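Local coordinates for protein TRAP-type C4-dicarboxylate:H+ symport system substrate-binding component DctP (Shewanella oneidensis, PDB 4MX6) that binds succinate and probably delivers C4-dicarboxylates to a TRAP-type transporter in the periplasm, at residues E307-Q310 with W311-M315. Numbering follows the deposited sequence.
Sequences ERQQ and WVDVM
The amide NE2 of Q309 donates to OD1 of D313, 2.8 Å away and four residues on, in a nearly straight bond (N-H...O 160°). The oxygen lies practically in the amide plane of Q309, yet the donor stands above the carboxylate plane of D313, with the two flat groups turned 50° against each other. CG of Q309 lies anti to the backbone N (chi1 -168°), and the bend at chi2 brings the amide alongside the next turn, within bonding range of D313. The same pair is joined through the backbone, D313 N to Q309 O at 2.9 Å. Such i to i+4 pairing belongs to the first turns of helix 305-326 in this family 7 solute-binding protein, well away from the succinate site; V312 N to R308 O, also 2.9 Å, is another backbone bond of the same i to i+4 kind. The extended R308 chain brings NH1 to 3.5 Å from V312 CG2, an oblique contact of charged group and methyl. V312 CG2 also lies 3.3 Å from the carbonyl O of R308. On the W311 side, CD1 presents the indole edge to E307 O at 3.5 Å, near the ring plane, while CE of M315 meets the ring at an edge. The buried indole packs on F161 and F119, and E307 OE1 takes a hydrogen bond from S304 N and forms a salt bridge with K168.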
loop_
_atom_site.group_PDB
_atom_site.type_symbol
_atom_site.label_atom_id
_atom_site.label_comp_id
_atom_site.label_asym_id
_atom_site.label_seq_id
_atom_site.Cartn_x
_atom_site.Cartn_y
_atom_site.Cartn_z
ATOM N N GLU A 307 -22.207 12.175 6.850
ATOM C CA GLU A 307 -20.890 12.295 7.442
ATOM C C GLU A 307 -19.822 11.951 6.411
ATOM O O GLU A 307 -18.838 12.666 6.270
ATOM C CB GLU A 307 -20.773 11.398 8.674
ATOM C CG GLU A 307 -21.485 12.000 9.867
ATOM C CD GLU A 307 -21.691 11.042 11.032
ATOM O OE1 GLU A 307 -21.565 9.811 10.870
ATOM O OE2 GLU A 307 -22.013 11.548 12.126
ATOM N N ARG A 308 -20.005 10.852 5.684
ATOM C CA ARG A 308 -19.042 10.500 4.645
ATOM C C ARG A 308 -18.932 11.632 3.625
ATOM O O ARG A 308 -17.826 11.989 3.207
ATOM C CB ARG A 308 -19.417 9.191 3.941
ATOM C CG ARG A 308 -18.393 8.776 2.859
ATOM C CD ARG A 308 -18.885 7.642 1.956
ATOM N NE ARG A 308 -17.820 7.110 1.088
ATOM C CZ ARG A 308 -17.530 7.528 -0.140
ATOM N NH1 ARG A 308 -18.224 8.504 -0.713
ATOM N NH2 ARG A 308 -16.537 6.954 -0.810
ATOM N N GLN A 309 -20.060 12.191 3.213
ATOM C CA GLN A 309 -20.029 13.223 2.179
ATOM C C GLN A 309 -19.273 14.463 2.656
ATOM O O GLN A 309 -18.598 15.120 1.865
ATOM C CB GLN A 309 -21.438 13.594 1.709
ATOM C CG GLN A 309 -21.431 14.435 0.434
ATOM C CD GLN A 309 -20.874 13.682 -0.762
ATOM O OE1 GLN A 309 -21.248 12.541 -1.017
ATOM N NE2 GLN A 309 -19.961 14.310 -1.483
ATOM N N GLN A 310 -19.353 14.778 3.948
ATOM C CA GLN A 310 -18.598 15.917 4.461
ATOM C C GLN A 310 -17.097 15.674 4.282
ATOM O O GLN A 310 -16.347 16.566 3.888
ATOM C CB GLN A 310 -18.931 16.179 5.933
ATOM C CG GLN A 310 -20.333 16.734 6.126
ATOM C CD GLN A 310 -20.737 17.029 7.563
ATOM O OE1 GLN A 310 -20.211 16.487 8.523
ATOM N NE2 GLN A 310 -21.725 17.879 7.699
ATOM N N TRP A 311 -16.658 14.456 4.576
ATOM C CA TRP A 311 -15.257 14.097 4.358
ATOM C C TRP A 311 -14.870 14.142 2.873
ATOM O O TRP A 311 -13.799 14.628 2.510
ATOM C CB TRP A 311 -14.989 12.706 4.929
ATOM C CG TRP A 311 -14.722 12.634 6.414
ATOM C CD1 TRP A 311 -15.588 12.266 7.398
ATOM C CD2 TRP A 311 -13.481 12.927 7.053
ATOM N NE1 TRP A 311 -14.952 12.302 8.611
ATOM C CE2 TRP A 311 -13.651 12.695 8.425
ATOM C CE3 TRP A 311 -12.232 13.336 6.585
ATOM C CZ2 TRP A 311 -12.613 12.891 9.346
ATOM C CZ3 TRP A 311 -11.202 13.524 7.494
ATOM C CH2 TRP A 311 -11.396 13.287 8.848
ATOM N N VAL A 312 -15.727 13.610 2.016
ATOM C CA VAL A 312 -15.446 13.645 0.583
ATOM C C VAL A 312 -15.250 15.085 0.116
ATOM O O VAL A 312 -14.283 15.405 -0.591
ATOM C CB VAL A 312 -16.578 12.988 -0.223
ATOM C CG1 VAL A 312 -16.371 13.170 -1.724
ATOM C CG2 VAL A 312 -16.674 11.519 0.128
ATOM N N ASP A 313 -16.176 15.952 0.504
ATOM C CA ASP A 313 -16.180 17.323 0.013
ATOM C C ASP A 313 -14.935 18.104 0.419
ATOM O O ASP A 313 -14.372 18.840 -0.387
ATOM C CB ASP A 313 -17.432 18.060 0.510
ATOM C CG ASP A 313 -18.713 17.568 -0.148
ATOM O OD1 ASP A 313 -18.643 16.812 -1.138
ATOM O OD2 ASP A 313 -19.803 17.957 0.322
ATOM N N VAL A 314 -14.518 17.958 1.673
ATOM C CA VAL A 314 -13.365 18.691 2.171
ATOM C C VAL A 314 -12.047 18.185 1.557
ATOM O O VAL A 314 -11.041 18.899 1.557
ATOM C CB VAL A 314 -13.313 18.627 3.718
ATOM C CG1 VAL A 314 -12.809 17.283 4.203
ATOM C CG2 VAL A 314 -12.449 19.718 4.267
ATOM N N MET A 315 -12.055 16.969 1.015
ATOM C CA MET A 315 -10.857 16.369 0.430
ATOM C C MET A 315 -10.686 16.662 -1.062
ATOM O O MET A 315 -9.599 16.493 -1.588
ATOM C CB MET A 315 -10.840 14.856 0.665
ATOM C CG MET A 315 -10.630 14.476 2.103
ATOM S SD MET A 315 -9.065 15.078 2.739
ATOM C CE MET A 315 -9.149 14.433 4.414
#